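Local coordinates for hypothetical protein, IPT/TIG domain protein (Bacteroides ovatus, PDB 4HW6), which is of unknown function but probably acts as an auxiliary nutrient- or carbohydrate-binding protein, built from an IPT/TIG domain and a six-bladed beta-propeller, at residues T179-C184 against M195-D200; T207-F212 against S223-R228; T378-G383 against A399-P404; W388-G393 against N423-K428. All blocks are in the same frame, centred on the assembly; numbering follows the deposited sequence.

In the fold
The chain starts with the strands of the IPT/TIG domain and then enters the propeller. Contact 1 closes the hairpin of strands 184-189 and 195-199 at its open end. It also brings in the loop that arrives from the preceding blade. Contact 2 follows in series and closes the hairpin of strands 207-212 and 221-226. Both lie in one four-stranded blade and touch through neighbouring strands 195-199 and 207-212. Contacts 3 and 4 come much later, with centres about 27 to 35 Å from those of the first two. Their segments alternate along the chain, so the two loops cross. They tie the linker after strand 375-380 to the blade that pairs strand 109-115 with strand 425-431.

Contact 1: T179-C184 against M195-D200; sequences TNIGQC and MVVVDD
The carboxylate of D199 reaches across to the turn at I181-Q183. Its OD1 accepts the backbone N-H of Q183 at 3.2 Å. The donor comes in on the syn side, but 35° out of the carboxylate plane. D199 OD2 takes a hydrogen from a water at 2.7 Å, and that water in turn accepts the backbone N-H of G182. One carboxylate therefore serves two successive peptide groups, one directly and one through water. The methyl CG2 of I181 rests against the carboxylate carbon, 3.4 Å from D199 CG. The two side chains run antiparallel where they pass. CG of D199 is anti to its backbone N (chi1 -175°), which carries the acid over to the loop.

Beside this polar patch is an apolar one. V197 CG1 meets I181 CD1 at 3.8 Å and C184 SG at 3.9 Å. The backbones join next to it. D200 N donates to Q183 O at 2.9 Å and an angle of 166°. C184 and D199 form an antiparallel, non-hydrogen-bonded pair. There C184 CA makes a C-H...O contact with V198 O at 3.4 Å.

Further out, T179 OG1 accepts from I181 N in an ST turn that shapes the incoming loop. R221 NH1 donates to T179 O and, weakly, to N180 O. Y210 packs on I181 and D199. The carboxylate of D200 is paired with K231. The bonds gathered by buried D199 are consistent with an ionised carboxylate that fixes the turn at the start of strand 184-189.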
loop_
_atom_site.group_PDB
_atom_site.type_symbol
_atom_site.label_atom_id
_atom_site.label_comp_id
_atom_site.label_asym_id
_atom_site.label_seq_id
_atom_site.Cartn_x
_atom_site.Cartn_y
_atom_site.Cartn_z
ATOM N N THR A 179 22.801 -1.576 -9.613
ATOM C CA THR A 179 23.281 -0.856 -8.435
ATOM C C THR A 179 24.761 -1.094 -8.178
ATOM O O THR A 179 25.398 -0.280 -7.532
ATOM C CB THR A 179 22.555 -1.330 -7.160
ATOM O OG1 THR A 179 22.823 -2.726 -6.981
ATOM C CG2 THR A 179 21.031 -1.088 -7.258
ATOM N N ASN A 180 25.283 -2.238 -8.630
ATOM C CA ASN A 180 26.612 -2.718 -8.250
ATOM C C ASN A 180 26.801 -2.797 -6.733
ATOM O O ASN A 180 27.909 -2.622 -6.204
ATOM C CB ASN A 180 27.721 -1.881 -8.908
ATOM C CG ASN A 180 27.788 -2.077 -10.406
ATOM O OD1 ASN A 180 27.844 -1.115 -11.169
ATOM N ND2 ASN A 180 27.743 -3.318 -10.834
ATOM N N ILE A 181 25.701 -3.077 -6.046
ATOM C CA ILE A 181 25.695 -3.319 -4.623
ATOM C C ILE A 181 25.292 -4.776 -4.427
ATOM O O ILE A 181 24.256 -5.205 -4.933
ATOM C CB ILE A 181 24.660 -2.393 -3.949
ATOM C CG1 ILE A 181 25.084 -0.927 -4.074
ATOM C CG2 ILE A 181 24.427 -2.780 -2.487
ATOM C CD1 ILE A 181 24.021 0.081 -3.651
ATOM N N GLY A 182 26.101 -5.537 -3.691
ATOM C CA GLY A 182 25.882 -6.975 -3.538
ATOM C C GLY A 182 24.691 -7.391 -2.715
ATOM O O GLY A 182 24.105 -8.436 -2.975
ATOM N N GLN A 183 24.323 -6.600 -1.714
ATOM C CA GLN A 183 23.230 -6.996 -0.815
ATOM C C GLN A 183 22.429 -5.791 -0.371
ATOM O O GLN A 183 22.719 -5.178 0.653
ATOM C CB GLN A 183 23.748 -7.807 0.365
ATOM C CG GLN A 183 22.644 -8.555 1.115
ATOM C CD GLN A 183 23.198 -9.701 1.951
ATOM O OE1 GLN A 183 24.058 -9.508 2.822
ATOM N NE2 GLN A 183 22.726 -10.893 1.684
ATOM N N CYS A 184 21.431 -5.446 -1.176
ATOM C CA CYS A 184 20.662 -4.217 -0.943
ATOM C C CYS A 184 19.611 -4.479 0.118
ATOM O O CYS A 184 18.622 -5.186 -0.143
ATOM C CB CYS A 184 19.980 -3.731 -2.222
ATOM S SG CYS A 184 21.097 -3.214 -3.532
HETATM N N MSE A 195 18.206 9.132 -3.630
HETATM C CA MSE A 195 17.855 7.773 -3.201
HETATM C C MSE A 195 18.961 7.176 -2.335
HETATM O O MSE A 195 20.091 7.149 -2.756
HETATM C CB MSE A 195 17.657 6.896 -4.432
HETATM C CG MSE A 195 17.167 5.499 -4.138
HETATM SE SE MSE A 195 17.279 4.420 -5.782
HETATM C CE MSE A 195 15.765 5.198 -6.711
ATOM N N VAL A 196 18.615 6.693 -1.146
ATOM C CA VAL A 196 19.544 6.032 -0.232
ATOM C C VAL A 196 19.362 4.532 -0.354
ATOM O O VAL A 196 18.232 4.047 -0.404
ATOM C CB VAL A 196 19.241 6.438 1.241
ATOM C CG1 VAL A 196 20.291 5.889 2.202
ATOM C CG2 VAL A 196 19.147 7.947 1.363
ATOM N N VAL A 197 20.461 3.794 -0.453
ATOM C CA VAL A 197 20.408 2.335 -0.477
ATOM C C VAL A 197 21.457 1.786 0.493
ATOM O O VAL A 197 22.639 2.184 0.456
ATOM C CB VAL A 197 20.686 1.770 -1.881
ATOM C CG1 VAL A 197 20.626 0.245 -1.857
ATOM C CG2 VAL A 197 19.705 2.329 -2.915
ATOM N N VAL A 198 21.024 0.873 1.348
ATOM C CA VAL A 198 21.911 0.240 2.309
ATOM C C VAL A 198 22.510 -1.008 1.697
ATOM O O VAL A 198 21.788 -1.812 1.116
ATOM C CB VAL A 198 21.156 -0.106 3.614
ATOM C CG1 VAL A 198 22.043 -0.963 4.543
ATOM C CG2 VAL A 198 20.756 1.188 4.301
ATOM N N ASP A 199 23.827 -1.181 1.817
ATOM C CA ASP A 199 24.513 -2.422 1.442
ATOM C C ASP A 199 24.871 -3.142 2.742
ATOM O O ASP A 199 25.627 -2.600 3.539
ATOM C CB ASP A 199 25.790 -2.108 0.687
ATOM C CG ASP A 199 26.511 -3.353 0.138
ATOM O OD1 ASP A 199 25.942 -4.486 0.130
ATOM O OD2 ASP A 199 27.657 -3.170 -0.367
ATOM N N ASP A 200 24.326 -4.337 2.943
ATOM C CA ASP A 200 24.646 -5.168 4.112
ATOM C C ASP A 200 25.869 -6.012 3.771
ATOM O O ASP A 200 25.759 -7.007 3.032
ATOM C CB ASP A 200 23.444 -6.048 4.473
ATOM C CG ASP A 200 23.734 -7.022 5.624
ATOM O OD1 ASP A 200 24.821 -6.970 6.253
ATOM O OD2 ASP A 200 22.859 -7.869 5.869
HETATM O O HOH W 1 28.452 -4.490 -2.620
#

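Contact 2: T207-F212 against S223-R228; sequences TGIYLF and SLCNAR
The ring of Y210 meets S223 at its CE1 corner, where S223 OG approaches obliquely to 3.5 Å. One face of the ring is covered from its own strand. The methyl CG2 of T207 sits 3.5 Å above the plane of the Y210 ring, over its centre. That methyl is anti to the backbone N of T207, and the same torsion (chi1 -57°) turns OG1 toward S223. T207 OG1 lies 3.3 Å from S223 CB. Two waters extend this polar side. One links T207 OG1 with S223 OG. The other links T207 OG1 with the amide oxygen of N226 and donates to that oxygen. The planar end of N226 is thus tied to T207 through solvent.

The side formed by I209, L211, L224 and C225 is apolar. CD1 of I209 touches C225 SG at 3.8 Å. The two methyls of L224 divide the work, CD1 against I209 CG2 and CD2 turned to L211, which is modelled in two conformers. Behind them I209 and L224 reach Y244 and I242 of strand 242-244, in the next blade.

The backbone pairing is irregular. C225 O is gripped twice, by G208 N at 2.9 Å and by I209 N at 3.3 Å. L224 N donates to I209 O at 2.9 Å, 158° at the hydrogen. Near T207 the register slips once more. L224 and C225 both stand opposite I209, which is a classic beta bulge, here in the edge hairpin of a four-stranded propeller blade.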
loop_
_atom_site.group_PDB
_atom_site.type_symbol
_atom_site.label_atom_id
_atom_site.label_comp_id
_atom_site.label_asym_id
_atom_site.label_seq_id
_atom_site.Cartn_x
_atom_site.Cartn_y
_atom_site.Cartn_z
ATOM N N THR A 207 31.831 0.716 2.377
ATOM C CA THR A 207 30.617 1.514 2.379
ATOM C C THR A 207 29.417 0.673 2.762
ATOM O O THR A 207 29.228 -0.437 2.267
ATOM C CB THR A 207 30.380 2.163 0.997
ATOM O OG1 THR A 207 31.528 2.964 0.656
ATOM C CG2 THR A 207 29.092 3.015 0.972
ATOM N N GLY A 208 28.608 1.215 3.663
ATOM C CA GLY A 208 27.355 0.603 4.035
ATOM C C GLY A 208 26.117 1.346 3.575
ATOM O O GLY A 208 25.032 0.749 3.498
ATOM N N ILE A 209 26.261 2.632 3.286
ATOM C CA ILE A 209 25.134 3.434 2.841
ATOM C C ILE A 209 25.594 4.188 1.599
ATOM O O ILE A 209 26.604 4.899 1.618
ATOM C CB ILE A 209 24.612 4.408 3.908
ATOM C CG1 ILE A 209 24.366 3.685 5.227
ATOM C CG2 ILE A 209 23.348 5.090 3.392
ATOM C CD1 ILE A 209 23.815 4.580 6.330
ATOM N N TYR A 210 24.865 3.964 0.519
ATOM C CA TYR A 210 25.122 4.571 -0.773
ATOM C C TYR A 210 24.015 5.553 -1.104
ATOM O O TYR A 210 22.914 5.458 -0.536
ATOM C CB TYR A 210 25.152 3.517 -1.859
ATOM C CG TYR A 210 26.350 2.614 -1.854
ATOM C CD1 TYR A 210 27.522 2.994 -2.511
ATOM C CD2 TYR A 210 26.325 1.387 -1.198
ATOM C CE1 TYR A 210 28.632 2.184 -2.533
ATOM C CE2 TYR A 210 27.451 0.552 -1.223
ATOM C CZ TYR A 210 28.591 0.953 -1.904
ATOM O OH TYR A 210 29.751 0.172 -1.964
ATOM N N LEU A 211 24.319 6.484 -2.005
ATOM C CA LEU A 211 23.339 7.446 -2.502
ATOM C C LEU A 211 23.338 7.437 -4.024
ATOM O O LEU A 211 24.410 7.421 -4.646
ATOM C CB LEU A 211 23.693 8.840 -1.972
ATOM C CG LEU A 211 22.767 10.013 -2.306
ATOM C CD1 LEU A 211 22.741 11.012 -1.153
ATOM C CD2 LEU A 211 23.213 10.695 -3.589
ATOM N N PHE A 212 22.143 7.468 -4.633
ATOM C CA PHE A 212 22.014 7.676 -6.077
ATOM C C PHE A 212 21.344 9.033 -6.267
ATOM O O PHE A 212 20.268 9.289 -5.706
ATOM C CB PHE A 212 21.182 6.577 -6.744
ATOM C CG PHE A 212 21.827 5.219 -6.703
ATOM C CD1 PHE A 212 21.694 4.395 -5.569
ATOM C CD2 PHE A 212 22.567 4.760 -7.766
ATOM C CE1 PHE A 212 22.308 3.157 -5.525
ATOM C CE2 PHE A 212 23.183 3.510 -7.725
ATOM C CZ PHE A 212 23.056 2.718 -6.608
ATOM N N SER A 223 29.185 7.190 -2.283
ATOM C CA SER A 223 29.322 6.473 -1.014
ATOM C C SER A 223 29.198 7.472 0.134
ATOM O O SER A 223 29.947 8.451 0.184
ATOM C CB SER A 223 30.689 5.779 -0.950
ATOM O OG SER A 223 30.824 4.849 -2.026
ATOM N N LEU A 224 28.277 7.228 1.053
ATOM C CA LEU A 224 28.039 8.153 2.134
ATOM C C LEU A 224 28.893 7.814 3.335
ATOM O O LEU A 224 29.598 8.669 3.837
ATOM C CB LEU A 224 26.581 8.165 2.560
ATOM C CG LEU A 224 25.588 8.627 1.503
ATOM C CD1 LEU A 224 24.189 8.737 2.103
ATOM C CD2 LEU A 224 26.045 9.952 0.901
ATOM N N CYS A 225 28.812 6.583 3.811
ATOM C CA CYS A 225 29.582 6.199 4.983
ATOM C C CYS A 225 29.793 4.706 5.064
ATOM O O CYS A 225 29.029 3.904 4.510
ATOM C CB CYS A 225 28.936 6.716 6.277
ATOM S SG CYS A 225 27.328 5.992 6.601
ATOM N N ASN A 226 30.864 4.342 5.760
ATOM C CA ASN A 226 31.165 2.950 6.043
ATOM C C ASN A 226 30.280 2.422 7.151
ATOM O O ASN A 226 29.975 3.127 8.125
ATOM C CB ASN A 226 32.616 2.785 6.495
ATOM C CG ASN A 226 33.614 3.172 5.438
ATOM O OD1 ASN A 226 33.310 3.193 4.237
ATOM N ND2 ASN A 226 34.833 3.478 5.880
ATOM N N ALA A 227 29.857 1.173 7.014
ATOM C CA ALA A 227 29.066 0.541 8.056
ATOM C C ALA A 227 29.028 -0.927 7.685
ATOM O O ALA A 227 28.673 -1.278 6.570
ATOM C CB ALA A 227 27.655 1.101 8.100
ATOM N N ARG A 228 29.423 -1.755 8.634
ATOM C CA ARG A 228 29.361 -3.181 8.496
ATOM C C ARG A 228 28.038 -3.727 8.995
ATOM O O ARG A 228 27.541 -3.351 10.067
ATOM C CB ARG A 228 30.515 -3.767 9.296
ATOM C CG ARG A 228 30.491 -5.269 9.410
ATOM C CD ARG A 228 31.746 -5.728 10.101
ATOM N NE ARG A 228 31.711 -7.167 10.279
ATOM C CZ ARG A 228 32.761 -7.880 10.673
ATOM N NH1 ARG A 228 33.918 -7.283 10.952
ATOM N NH2 ARG A 228 32.649 -9.197 10.819
HETATM O O HOH W 2 31.848 4.894 2.714
HETATM O O HOH W 3 32.924 3.423 -1.736
#

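Contact 3: T378-G383 against A399-P404; sequences TYAGRG and ALFNHP
A380 meets F401 at the rim of its ring. F401 CE2 lies 3.8 Å from the carbonyl carbon of A380, which sits at the ring edge and in its plane. The methyl of A380 is about as close to the same CE2. F401 CG is anti to F401's own carbonyl carbon (chi1 -62°), which turns the ring toward A380 and G381.

G381 follows, with its CA 3.9 Å from F401 CD2 and no side chain between them. The same CA makes a C-H...O contact of 3.4 Å with A399 O.

Here the chain passes from one propeller blade to the next. Strand 375-380 carries a classic bulge, Y379 and A380 both facing V367. Segment 399-404 leads into strand 404-410 of the following blade. F401 and A399 also pack on V111 of strand 109-115.

R382 takes part through its backbone. Its N-H reaches a water at 2.9 Å, and that water also accepts from F401 N. L400 CD2 touches R382 CA at 3.8 Å. The R382 guanidinium has its partners elsewhere: NH1 donates to S364 O, and the group makes a cation-pi contact with W324.

G383 N donates to A399 O at 2.9 Å, with the donor tilted 31° from the carbonyl plane. L400 CD2 lies beside this bond, 3.5 Å from G383 O.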
loop_
_atom_site.group_PDB
_atom_site.type_symbol
_atom_site.label_atom_id
_atom_site.label_comp_id
_atom_site.label_asym_id
_atom_site.label_seq_id
_atom_site.Cartn_x
_atom_site.Cartn_y
_atom_site.Cartn_z
ATOM N N THR A 378 -5.396 -8.438 12.285
ATOM C CA THR A 378 -4.986 -8.965 10.989
ATOM C C THR A 378 -5.867 -8.379 9.871
ATOM O O THR A 378 -7.079 -8.437 9.944
ATOM C CB THR A 378 -4.978 -10.498 11.016
ATOM O OG1 THR A 378 -3.990 -10.912 11.985
ATOM C CG2 THR A 378 -4.612 -11.075 9.614
ATOM N N TYR A 379 -5.244 -7.743 8.891
ATOM C CA TYR A 379 -5.973 -7.115 7.795
ATOM C C TYR A 379 -6.240 -8.065 6.625
ATOM O O TYR A 379 -7.361 -8.056 6.074
ATOM C CB TYR A 379 -5.184 -5.907 7.319
ATOM C CG TYR A 379 -5.763 -5.071 6.200
ATOM C CD1 TYR A 379 -7.012 -4.419 6.317
ATOM C CD2 TYR A 379 -5.041 -4.874 5.040
ATOM C CE1 TYR A 379 -7.498 -3.612 5.290
ATOM C CE2 TYR A 379 -5.520 -4.078 4.014
ATOM C CZ TYR A 379 -6.739 -3.463 4.130
ATOM O OH TYR A 379 -7.174 -2.681 3.083
ATOM N N ALA A 380 -5.245 -8.880 6.259
ATOM C CA ALA A 380 -5.367 -9.780 5.111
ATOM C C ALA A 380 -4.505 -11.031 5.259
ATOM O O ALA A 380 -3.405 -10.967 5.827
ATOM C CB ALA A 380 -5.016 -9.018 3.819
ATOM N N GLY A 381 -4.998 -12.144 4.716
ATOM C CA GLY A 381 -4.256 -13.408 4.674
ATOM C C GLY A 381 -4.883 -14.476 5.527
ATOM O O GLY A 381 -5.849 -14.210 6.252
ATOM N N ARG A 382 -4.331 -15.684 5.418
ATOM C CA ARG A 382 -4.762 -16.873 6.157
ATOM C C ARG A 382 -6.237 -17.238 5.859
ATOM O O ARG A 382 -6.975 -17.727 6.724
ATOM C CB ARG A 382 -4.508 -16.695 7.657
ATOM C CG ARG A 382 -3.044 -16.455 7.982
ATOM C CD ARG A 382 -2.850 -16.225 9.455
ATOM N NE ARG A 382 -2.941 -17.445 10.244
ATOM C CZ ARG A 382 -1.896 -18.216 10.562
ATOM N NH1 ARG A 382 -0.691 -17.945 10.078
ATOM N NH2 ARG A 382 -2.071 -19.294 11.325
ATOM N N GLY A 383 -6.638 -17.008 4.616
ATOM C CA GLY A 383 -7.962 -17.397 4.143
ATOM C C GLY A 383 -8.094 -18.887 3.894
ATOM O O GLY A 383 -7.124 -19.641 3.978
ATOM N N ALA A 399 -8.126 -14.897 0.856
ATOM C CA ALA A 399 -6.802 -14.566 0.370
ATOM C C ALA A 399 -5.702 -15.282 1.137
ATOM O O ALA A 399 -5.773 -15.439 2.380
ATOM C CB ALA A 399 -6.561 -13.082 0.425
ATOM N N LEU A 400 -4.678 -15.674 0.375
ATOM C CA LEU A 400 -3.470 -16.316 0.891
ATOM C C LEU A 400 -2.239 -15.685 0.264
ATOM O O LEU A 400 -2.200 -15.416 -0.955
ATOM C CB LEU A 400 -3.469 -17.824 0.607
ATOM C CG LEU A 400 -4.428 -18.633 1.467
ATOM C CD1 LEU A 400 -4.634 -20.041 0.895
ATOM C CD2 LEU A 400 -3.960 -18.687 2.935
ATOM N N PHE A 401 -1.245 -15.467 1.113
ATOM C CA PHE A 401 0.055 -14.979 0.728
ATOM C C PHE A 401 1.081 -16.049 1.082
ATOM O O PHE A 401 0.794 -17.002 1.802
ATOM C CB PHE A 401 0.450 -13.755 1.538
ATOM C CG PHE A 401 -0.472 -12.560 1.363
ATOM C CD1 PHE A 401 -0.364 -11.742 0.254
ATOM C CD2 PHE A 401 -1.401 -12.244 2.338
ATOM C CE1 PHE A 401 -1.192 -10.628 0.104
ATOM C CE2 PHE A 401 -2.222 -11.136 2.195
ATOM C CZ PHE A 401 -2.115 -10.332 1.073
ATOM N N ASN A 402 2.308 -15.824 0.650
ATOM C CA ASN A 402 3.419 -16.731 1.014
ATOM C C ASN A 402 4.654 -15.883 1.214
ATOM O O ASN A 402 5.332 -15.507 0.240
ATOM C CB ASN A 402 3.655 -17.799 -0.066
ATOM C CG ASN A 402 4.584 -18.902 0.389
ATOM O OD1 ASN A 402 5.220 -18.792 1.452
ATOM N ND2 ASN A 402 4.643 -20.001 -0.393
ATOM N N HIS A 403 4.918 -15.580 2.476
ATOM C CA HIS A 403 5.996 -14.678 2.897
ATOM C C HIS A 403 5.821 -13.254 2.372
ATOM O O HIS A 403 6.693 -12.684 1.704
ATOM C CB HIS A 403 7.356 -15.285 2.557
ATOM C CG HIS A 403 7.667 -16.491 3.364
ATOM N ND1 HIS A 403 8.360 -17.567 2.859
ATOM C CD2 HIS A 403 7.393 -16.795 4.658
ATOM C CE1 HIS A 403 8.487 -18.487 3.805
ATOM N NE2 HIS A 403 7.923 -18.038 4.911
ATOM N N PRO A 404 4.673 -12.645 2.699
ATOM C CA PRO A 404 4.552 -11.242 2.386
ATOM C C PRO A 404 5.575 -10.461 3.187
ATOM O O PRO A 404 5.673 -10.667 4.394
ATOM C CB PRO A 404 3.131 -10.906 2.839
ATOM C CG PRO A 404 2.799 -11.894 3.890
ATOM C CD PRO A 404 3.603 -13.125 3.585
HETATM O O HOH W 4 -1.881 -16.018 3.962
#

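Contact 4: W388-G393 against N423-K428; sequences WGYVDG and NHRVRK
Y390 enters between N423, R425 and R427. Its CB lies 3.4 Å from N423 OD1, with the ring and the amide turned 56° apart. CD1 points at R427 and sits over the centre of its guanidinium face, the two planes being steeply inclined. CE1 meets R425 CD and lies near R427 NE. CD2 lies by R425 NH1 and CZ. CE2 and CZ carry the guanidinium of R425, which lies flat on one ring face in a cation-pi stack. R425 CZ is 3.7 Å from the centroid of the Y390 ring, and the planes differ by 14°. At the tip, Y390 OH hydrogen-bonds to T113 OG1.

The other bonds flank the ring. N423 ND2 donates to G389 O at 2.9 Å and also to D420. R427 NE and NH2 both donate to the single oxygen D392 OD1, at 3.0 and 2.7 Å. Bends at chi2 and chi3 fold R427 back to make this salt bridge. Its NH1 forms another with D420.

Segment 388-393 leads into edge strand 393-394. In the same blade the first propeller strand, 109-115, pairs with C-terminal strand 425-431. Both ends of the propeller chain meet there, the ring closure typical of beta-propellers.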
loop_
_atom_site.group_PDB
_atom_site.type_symbol
_atom_site.label_atom_id
_atom_site.label_comp_id
_atom_site.label_asym_id
_atom_site.label_seq_id
_atom_site.Cartn_x
_atom_site.Cartn_y
_atom_site.Cartn_z
ATOM N N TRP A 388 -0.511 -20.355 4.459
ATOM C CA TRP A 388 0.167 -19.777 3.290
ATOM C C TRP A 388 -0.360 -20.376 2.003
ATOM O O TRP A 388 -0.933 -21.475 1.971
ATOM C CB TRP A 388 1.710 -19.970 3.351
ATOM C CG TRP A 388 2.169 -21.424 3.491
ATOM C CD1 TRP A 388 2.344 -22.129 4.659
ATOM C CD2 TRP A 388 2.495 -22.319 2.437
ATOM N NE1 TRP A 388 2.747 -23.399 4.376
ATOM C CE2 TRP A 388 2.861 -23.538 3.023
ATOM C CE3 TRP A 388 2.504 -22.210 1.046
ATOM C CZ2 TRP A 388 3.229 -24.646 2.266
ATOM C CZ3 TRP A 388 2.872 -23.303 0.303
ATOM C CH2 TRP A 388 3.223 -24.511 0.920
ATOM N N GLY A 389 -0.130 -19.641 0.921
ATOM C CA GLY A 389 -0.526 -20.078 -0.403
ATOM C C GLY A 389 -0.568 -18.894 -1.332
ATOM O O GLY A 389 0.022 -17.849 -1.058
ATOM N N TYR A 390 -1.303 -19.061 -2.413
ATOM C CA TYR A 390 -1.491 -18.014 -3.431
ATOM C C TYR A 390 -2.930 -18.034 -3.921
ATOM O O TYR A 390 -3.295 -18.789 -4.852
ATOM C CB TYR A 390 -0.531 -18.190 -4.600
ATOM C CG TYR A 390 -0.815 -17.234 -5.736
ATOM C CD1 TYR A 390 -0.794 -15.867 -5.541
ATOM C CD2 TYR A 390 -1.143 -17.717 -7.017
ATOM C CE1 TYR A 390 -1.076 -14.992 -6.577
ATOM C CE2 TYR A 390 -1.418 -16.858 -8.058
ATOM C CZ TYR A 390 -1.381 -15.491 -7.843
ATOM O OH TYR A 390 -1.663 -14.649 -8.908
ATOM N N VAL A 391 -3.755 -17.221 -3.259
ATOM C CA VAL A 391 -5.185 -17.121 -3.587
ATOM C C VAL A 391 -5.567 -15.672 -3.455
ATOM O O VAL A 391 -5.295 -15.038 -2.409
ATOM C CB VAL A 391 -6.091 -17.968 -2.647
ATOM C CG1 VAL A 391 -7.575 -17.797 -3.010
ATOM C CG2 VAL A 391 -5.683 -19.436 -2.670
ATOM N N ASP A 392 -6.187 -15.152 -4.517
ATOM C CA ASP A 392 -6.707 -13.808 -4.547
ATOM C C ASP A 392 -8.144 -13.844 -4.034
ATOM O O ASP A 392 -8.785 -14.893 -4.067
ATOM C CB ASP A 392 -6.598 -13.240 -5.969
ATOM C CG ASP A 392 -5.166 -12.765 -6.312
ATOM O OD1 ASP A 392 -4.460 -12.277 -5.419
ATOM O OD2 ASP A 392 -4.759 -12.853 -7.474
ATOM N N GLY A 393 -8.655 -12.720 -3.542
ATOM C CA GLY A 393 -10.054 -12.639 -3.143
ATOM C C GLY A 393 -10.216 -11.858 -1.849
ATOM O O GLY A 393 -9.362 -11.025 -1.509
ATOM N N ASN A 423 5.629 -16.087 -3.564
ATOM C CA ASN A 423 4.803 -16.173 -4.764
ATOM C C ASN A 423 5.380 -15.374 -5.917
ATOM O O ASN A 423 4.873 -15.432 -7.023
ATOM C CB ASN A 423 3.379 -15.703 -4.463
ATOM C CG ASN A 423 2.621 -16.703 -3.636
ATOM O OD1 ASN A 423 2.784 -17.923 -3.830
ATOM N ND2 ASN A 423 1.818 -16.216 -2.694
ATOM N N HIS A 424 6.438 -14.610 -5.641
ATOM C CA HIS A 424 7.220 -13.922 -6.663
ATOM C C HIS A 424 6.410 -12.893 -7.416
ATOM O O HIS A 424 6.695 -12.584 -8.572
ATOM C CB HIS A 424 7.884 -14.962 -7.547
ATOM C CG HIS A 424 8.742 -15.905 -6.752
ATOM N ND1 HIS A 424 9.952 -15.518 -6.210
ATOM C CD2 HIS A 424 8.529 -17.178 -6.340
ATOM C CE1 HIS A 424 10.450 -16.520 -5.497
ATOM N NE2 HIS A 424 9.605 -17.537 -5.560
ATOM N N ARG A 425 5.447 -12.309 -6.702
ATOM C CA ARG A 425 4.514 -11.370 -7.282
ATOM C C ARG A 425 4.318 -10.165 -6.386
ATOM O O ARG A 425 4.415 -10.277 -5.151
ATOM C CB ARG A 425 3.156 -12.047 -7.476
ATOM C CG ARG A 425 3.097 -13.115 -8.564
ATOM C CD ARG A 425 1.886 -13.967 -8.271
ATOM N NE ARG A 425 1.590 -15.006 -9.237
ATOM C CZ ARG A 425 1.791 -16.316 -9.062
ATOM N NH1 ARG A 425 2.418 -16.824 -7.984
ATOM N NH2 ARG A 425 1.377 -17.138 -10.033
ATOM N N VAL A 426 3.978 -9.041 -7.018
ATOM C CA VAL A 426 3.383 -7.905 -6.320
ATOM C C VAL A 426 1.867 -8.088 -6.306
ATOM O O VAL A 426 1.215 -8.161 -7.357
ATOM C CB VAL A 426 3.727 -6.555 -6.981
ATOM C CG1 VAL A 426 3.107 -5.413 -6.190
ATOM C CG2 VAL A 426 5.234 -6.369 -7.091
ATOM N N ARG A 427 1.314 -8.156 -5.109
ATOM C CA ARG A 427 -0.118 -8.275 -4.901
ATOM C C ARG A 427 -0.669 -6.865 -4.633
ATOM O O ARG A 427 0.071 -5.955 -4.237
ATOM C CB ARG A 427 -0.424 -9.189 -3.720
ATOM C CG ARG A 427 0.254 -10.554 -3.734
ATOM C CD ARG A 427 -0.310 -11.495 -4.774
ATOM N NE ARG A 427 -1.631 -12.031 -4.446
ATOM C CZ ARG A 427 -1.905 -12.926 -3.495
ATOM N NH1 ARG A 427 -0.973 -13.478 -2.763
ATOM N NH2 ARG A 427 -3.147 -13.317 -3.314
ATOM N N LYS A 428 -1.950 -6.686 -4.904
ATOM C CA LYS A 428 -2.635 -5.421 -4.642
ATOM C C LYS A 428 -3.798 -5.642 -3.681
ATOM O O LYS A 428 -4.503 -6.645 -3.771
ATOM C CB LYS A 428 -3.113 -4.832 -5.952
ATOM C CG LYS A 428 -3.885 -3.521 -5.874
ATOM C CD LYS A 428 -4.133 -3.061 -7.316
ATOM C CE LYS A 428 -5.204 -2.017 -7.446
ATOM N NZ LYS A 428 -5.392 -1.694 -8.903
#